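Local coordinates for protein 4-methyl-5(B-hydroxyethyl)-thiazole monophosphate biosynthesis enzyme (Vibrio cholerae O1 biovar El Tor, PDB 3OT1) that is of unknown function but belongs to the DJ-1/PfpI family and may act in thiazole monophosphate biosynthesis, at residues E24-V29 with V56-E61; L106-C111 with L171-L176. All blocks are in the same frame, centred on the assembly; numbering follows the deposited sequence.

The two contacts follow one another along the chain: contact 1 (24-29 with 56-61) is complete before contact 2 (106-111 with 171-176) opens, and their centres lie about 16 Å apart within one DJ-1/PfpI family region. Contact 1 joins helix 22-34 to the strand 57-59 of a small antiparallel hairpin; contact 2 packs helix 166-178 on strand 106-110 of the central mixed sheet. The two helices also touch, through Ile28 and Phe169. The sites meet where Glu24 OE2 lies 3.1 Å from Cys111 SG, just past the end of strand 106-110. The helix of contact 1 and the strand of contact 2 thus bring Glu24 and Cys111 together, consistent with the reactive cysteine site of DJ-1 relatives.

Contact 1 of 2, residues E24-V29 with V56-E61; sequences ETVIIV and VWLTAE
Leu58 reaches from its strand toward helix 22-34 and is met there by two neighbouring residues, Thr25 and Val26. Its two methyls divide the work. CD2 lies 4.1 Å from Val26 CG2, the two side chains meeting at a slant rather than lying alongside each other, while CD1 comes to 4.2 Å from Thr25 OG1. The methyl of the threonine joins in, with Thr25 CG2 4.3 Å from Leu58 CD2, so the leucine fork faces both branches of one residue and one branch of the next.

The first torsions set these directions. In Val26, CG2 stands anti to the carbonyl carbon and beside the backbone N, which turns it to the leucine. In Thr25, the first torsion of -60° lays OG1 back toward the start of the helix, where it is hydrogen-bonded to Glu21 O, four residues earlier. The proximity of OG1 to a methyl therefore does not leave the hydroxyl without a polar partner. Around the pair, Thr25 also rests on Met41 of strand 38-43, Leu58 pairs through its backbone with Val50 across the hairpin, and Val26 packs against an acidic side chain of the second chain of the assembly.

No hydrogen bond crosses between 24-29 and 56-61, and the surface buried is a modest 103 Å². The hairpin strand is thus joined to this part of the helix by the fit of a few branched side chains, an example of how dispersion and water exclusion, with little directional demand, can attach a hairpin to a helix, while the single polar group involved is satisfied by the carbonyl of Glu21, just ahead of the helix.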
loop_
_atom_site.group_PDB
_atom_site.type_symbol
_atom_site.label_atom_id
_atom_site.label_comp_id
_atom_site.label_asym_id
_atom_site.label_seq_id
_atom_site.Cartn_x
_atom_site.Cartn_y
_atom_site.Cartn_z
ATOM N N GLU A 24 -0.350 -1.232 -4.820
ATOM C CA GLU A 24 0.813 -2.022 -5.205
ATOM C C GLU A 24 2.019 -1.129 -5.471
ATOM O O GLU A 24 3.128 -1.391 -5.031
ATOM C CB GLU A 24 0.497 -2.858 -6.445
ATOM C CG GLU A 24 -0.563 -3.915 -6.215
ATOM C CD GLU A 24 -1.029 -4.624 -7.469
ATOM O OE1 GLU A 24 -0.428 -4.475 -8.543
ATOM O OE2 GLU A 24 -2.065 -5.359 -7.346
ATOM N N THR A 25 1.795 -0.087 -6.256
ATOM C CA THR A 25 2.854 0.841 -6.608
ATOM C C THR A 25 3.507 1.440 -5.371
ATOM O O THR A 25 4.733 1.449 -5.250
ATOM C CB THR A 25 2.303 1.981 -7.502
ATOM O OG1 THR A 25 1.747 1.430 -8.705
ATOM C CG2 THR A 25 3.402 2.959 -7.875
ATOM N N VAL A 26 2.699 1.977 -4.473
ATOM C CA VAL A 26 3.217 2.703 -3.335
ATOM C C VAL A 26 3.845 1.742 -2.320
ATOM O O VAL A 26 4.851 2.076 -1.706
ATOM C CB VAL A 26 2.142 3.630 -2.744
ATOM C CG1 VAL A 26 2.642 4.271 -1.472
ATOM C CG2 VAL A 26 1.757 4.682 -3.768
ATOM N N ILE A 27 3.291 0.548 -2.159
ATOM C CA ILE A 27 3.941 -0.459 -1.324
ATOM C C ILE A 27 5.341 -0.754 -1.850
ATOM O O ILE A 27 6.302 -0.831 -1.078
ATOM C CB ILE A 27 3.101 -1.740 -1.205
ATOM C CG1 ILE A 27 1.836 -1.493 -0.373
ATOM C CG2 ILE A 27 3.956 -2.913 -0.623
ATOM C CD1 ILE A 27 0.784 -2.599 -0.472
ATOM N N ILE A 28 5.470 -0.943 -3.154
ATOM C CA ILE A 28 6.782 -1.212 -3.741
ATOM C C ILE A 28 7.728 -0.054 -3.474
ATOM O O ILE A 28 8.842 -0.270 -2.995
ATOM C CB ILE A 28 6.652 -1.498 -5.258
ATOM C CG1 ILE A 28 5.894 -2.810 -5.505
ATOM C CG2 ILE A 28 8.023 -1.508 -5.919
ATOM C CD1 ILE A 28 5.283 -2.951 -6.892
ATOM N N VAL A 29 7.317 1.155 -3.813
ATOM C CA VAL A 29 8.218 2.287 -3.687
ATOM C C VAL A 29 8.636 2.496 -2.225
ATOM O O VAL A 29 9.804 2.627 -1.915
ATOM C CB VAL A 29 7.569 3.569 -4.258
ATOM C CG1 VAL A 29 8.418 4.776 -3.925
ATOM C CG2 VAL A 29 7.364 3.437 -5.782
ATOM N N VAL A 56 -6.269 7.390 -7.212
ATOM C CA VAL A 56 -5.170 8.036 -6.515
ATOM C C VAL A 56 -4.149 8.523 -7.542
ATOM O O VAL A 56 -3.670 7.730 -8.369
ATOM C CB VAL A 56 -4.523 7.074 -5.492
ATOM C CG1 VAL A 56 -3.274 7.703 -4.867
ATOM C CG2 VAL A 56 -5.533 6.699 -4.418
ATOM N N TRP A 57 -3.787 9.803 -7.481
ATOM C CA TRP A 57 -2.793 10.355 -8.397
ATOM C C TRP A 57 -1.399 9.903 -8.018
ATOM O O TRP A 57 -0.993 10.043 -6.873
ATOM C CB TRP A 57 -2.892 11.885 -8.434
ATOM C CG TRP A 57 -4.126 12.332 -9.146
ATOM C CD1 TRP A 57 -5.338 12.642 -8.601
ATOM C CD2 TRP A 57 -4.291 12.430 -10.561
ATOM N NE1 TRP A 57 -6.232 12.956 -9.593
ATOM C CE2 TRP A 57 -5.617 12.820 -10.810
ATOM C CE3 TRP A 57 -3.443 12.219 -11.649
ATOM C CZ2 TRP A 57 -6.103 13.047 -12.118
ATOM C CZ3 TRP A 57 -3.925 12.422 -12.938
ATOM C CH2 TRP A 57 -5.245 12.828 -13.165
ATOM N N LEU A 58 -0.685 9.369 -9.009
ATOM C CA LEU A 58 0.700 8.929 -8.891
ATOM C C LEU A 58 1.560 9.942 -9.634
ATOM O O LEU A 58 1.419 10.132 -10.822
ATOM C CB LEU A 58 0.857 7.522 -9.470
ATOM C CG LEU A 58 0.059 6.429 -8.773
ATOM C CD1 LEU A 58 0.008 5.180 -9.614
ATOM C CD2 LEU A 58 0.562 6.130 -7.370
ATOM N N THR A 59 2.448 10.601 -8.904
ATOM C CA THR A 59 3.283 11.654 -9.439
ATOM C C THR A 59 4.701 11.129 -9.681
ATOM O O THR A 59 5.466 10.895 -8.739
ATOM C CB THR A 59 3.287 12.832 -8.468
ATOM O OG1 THR A 59 1.963 13.374 -8.402
ATOM C CG2 THR A 59 4.238 13.897 -8.921
ATOM N N ALA A 60 5.020 10.914 -10.949
ATOM C CA ALA A 60 6.329 10.429 -11.329
ATOM C C ALA A 60 7.318 11.579 -11.431
ATOM O O ALA A 60 6.936 12.739 -11.504
ATOM C CB ALA A 60 6.238 9.708 -12.668
ATOM N N GLU A 61 8.598 11.229 -11.423
ATOM C CA GLU A 61 9.640 12.256 -11.504
ATOM C C GLU A 61 10.212 12.396 -12.896
ATOM O O GLU A 61 10.960 13.330 -13.166
ATOM C CB GLU A 61 10.746 11.987 -10.483
ATOM C CG GLU A 61 11.618 10.811 -10.777
ATOM C CD GLU A 61 12.749 10.688 -9.771
ATOM O OE1 GLU A 61 13.906 11.062 -10.097
ATOM O OE2 GLU A 61 12.469 10.235 -8.643
#

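Contact 2 of 2, residues L106-C111 with L171-L176; sequences LVAAIC and LAMIAL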
loop_
_atom_site.group_PDB
_atom_site.type_symbol
_atom_site.label_atom_id
_atom_site.label_comp_id
_atom_site.label_asym_id
_atom_site.label_seq_id
_atom_site.Cartn_x
_atom_site.Cartn_y
_atom_site.Cartn_z
ATOM N N LEU A 106 17.462 -8.025 -12.336
ATOM C CA LEU A 106 16.160 -8.408 -11.844
ATOM C C LEU A 106 15.044 -7.585 -12.472
ATOM O O LEU A 106 15.057 -6.357 -12.439
ATOM C CB LEU A 106 16.139 -8.219 -10.335
ATOM C CG LEU A 106 14.862 -8.653 -9.615
ATOM C CD1 LEU A 106 14.611 -10.169 -9.755
ATOM C CD2 LEU A 106 14.930 -8.233 -8.128
ATOM N N VAL A 107 14.054 -8.311 -12.993
ATOM C CA VAL A 107 12.769 -7.757 -13.384
ATOM C C VAL A 107 11.735 -8.388 -12.462
ATOM O O VAL A 107 11.709 -9.608 -12.281
ATOM C CB VAL A 107 12.468 -8.006 -14.858
ATOM C CG1 VAL A 107 11.043 -7.534 -15.179
ATOM C CG2 VAL A 107 13.521 -7.310 -15.736
ATOM N N ALA A 108 10.905 -7.525 -11.874
ATOM C CA ALA A 108 9.904 -7.942 -10.899
ATOM C C ALA A 108 8.555 -7.416 -11.353
ATOM O O ALA A 108 8.473 -6.277 -11.776
ATOM C CB ALA A 108 10.276 -7.374 -9.526
ATOM N N ALA A 109 7.514 -8.221 -11.269
ATOM C CA ALA A 109 6.188 -7.785 -11.676
ATOM C C ALA A 109 5.108 -8.465 -10.867
ATOM O O ALA A 109 5.255 -9.604 -10.443
ATOM C CB ALA A 109 5.967 -8.063 -13.167
ATOM N N ILE A 110 3.989 -7.769 -10.680
ATOM C CA ILE A 110 2.927 -8.249 -9.824
ATOM C C ILE A 110 1.575 -8.139 -10.508
ATOM O O ILE A 110 1.365 -7.307 -11.386
ATOM C CB ILE A 110 2.972 -7.489 -8.465
ATOM C CG1 ILE A 110 2.028 -8.066 -7.399
ATOM C CG2 ILE A 110 2.774 -5.994 -8.658
ATOM C CD1 ILE A 110 2.360 -7.591 -6.000
ATOM N N CYS A 111 0.644 -8.951 -10.002
ATOM C CA CYS A 111 -0.764 -8.827 -10.321
ATOM C C CYS A 111 -1.065 -9.104 -11.804
ATOM O O CYS A 111 -0.714 -10.168 -12.297
ATOM C CB CYS A 111 -1.185 -7.426 -9.821
ATOM S SG CYS A 111 -2.856 -6.878 -9.950
ATOM N N LEU A 171 9.575 -7.048 -0.209
ATOM C CA LEU A 171 10.578 -7.560 0.716
ATOM C C LEU A 171 11.437 -8.641 0.061
ATOM O O LEU A 171 12.649 -8.681 0.300
ATOM C CB LEU A 171 9.916 -8.058 1.990
ATOM C CG LEU A 171 9.322 -6.931 2.853
ATOM C CD1 LEU A 171 8.327 -7.505 3.869
ATOM C CD2 LEU A 171 10.387 -6.062 3.515
ATOM N N ALA A 172 10.840 -9.493 -0.767
ATOM C CA ALA A 172 11.614 -10.490 -1.514
ATOM C C ALA A 172 12.582 -9.809 -2.479
ATOM O O ALA A 172 13.713 -10.267 -2.652
ATOM C CB ALA A 172 10.674 -11.404 -2.287
HETATM N N MSE A 173 12.153 -8.718 -3.108
HETATM C CA MSE A 173 13.057 -7.947 -3.954
HETATM C C MSE A 173 14.274 -7.475 -3.175
HETATM O O MSE A 173 15.400 -7.589 -3.644
HETATM C CB MSE A 173 12.371 -6.713 -4.539
HETATM C CG MSE A 173 11.374 -6.916 -5.643
HETATM SE SE MSE A 173 10.743 -5.261 -6.380
HETATM C CE MSE A 173 12.241 -4.891 -6.875
ATOM N N ILE A 174 14.050 -6.942 -1.991
ATOM C CA ILE A 174 15.161 -6.521 -1.140
ATOM C C ILE A 174 16.080 -7.689 -0.819
ATOM O O ILE A 174 17.313 -7.559 -0.892
ATOM C CB ILE A 174 14.667 -5.853 0.150
ATOM C CG1 ILE A 174 13.926 -4.548 -0.152
ATOM C CG2 ILE A 174 15.835 -5.558 1.103
ATOM C CD1 ILE A 174 12.989 -4.110 0.990
ATOM N N ALA A 175 15.494 -8.821 -0.443
ATOM C CA ALA A 175 16.295 -9.998 -0.110
ATOM C C ALA A 175 17.192 -10.391 -1.295
ATOM O O ALA A 175 18.386 -10.689 -1.095
ATOM C CB ALA A 175 15.417 -11.142 0.327
ATOM N N LEU A 176 16.644 -10.379 -2.508
ATOM C CA LEU A 176 17.409 -10.746 -3.705
ATOM C C LEU A 176 18.498 -9.747 -4.020
ATOM O O LEU A 176 19.605 -10.120 -4.410
ATOM C CB LEU A 176 16.473 -10.886 -4.910
ATOM C CG LEU A 176 15.560 -12.103 -4.870
ATOM C CD1 LEU A 176 14.442 -11.972 -5.862
ATOM C CD2 LEU A 176 16.336 -13.398 -5.111
#
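Selenomethionine Met173 meets Ala108 through the bend of its chain: CG sits anti to the carbonyl carbon, the next torsion is extended, and the third, at 63°, folds the terminal methyl round. The selenium end then curls about the alanine methyl. SE approaches Ala108 CB to 3.8 Å, with both Met173 CG and Met173 CE at 4.1 Å from the same carbon. Met173 leaves the helix without aiming at the strand, and it is the far end of the chain that closes the gap.

Leu106, two residues earlier on the same face of the strand, extends with CG anti to its own backbone N (chi1 -177°). Its fork is split between two helix residues: CD1 touches Leu176 CD1 at 4.3 Å, whereas CD2 faces Met173 CE at a looser 4.5 Å. Val107, between them, points to the other face.

Strand 106-110 and the helical segment 171-176 run nearly antiparallel (171°), their axes 10.5 Å apart at closest approach. Such packing is usual in an alpha/beta sandwich, where a helix returns across the sheet after a parallel strand. Leu158 of the adjoining strand 157-160 touches Leu106, Met173 and Leu176, extending the apolar layer to the next strand. With no hydrogen bond between them, the segments exemplify a helix held to a sheet by apolar burial, a thioether-type end, selenium standing for methionine sulfur, packed on an alanine methyl.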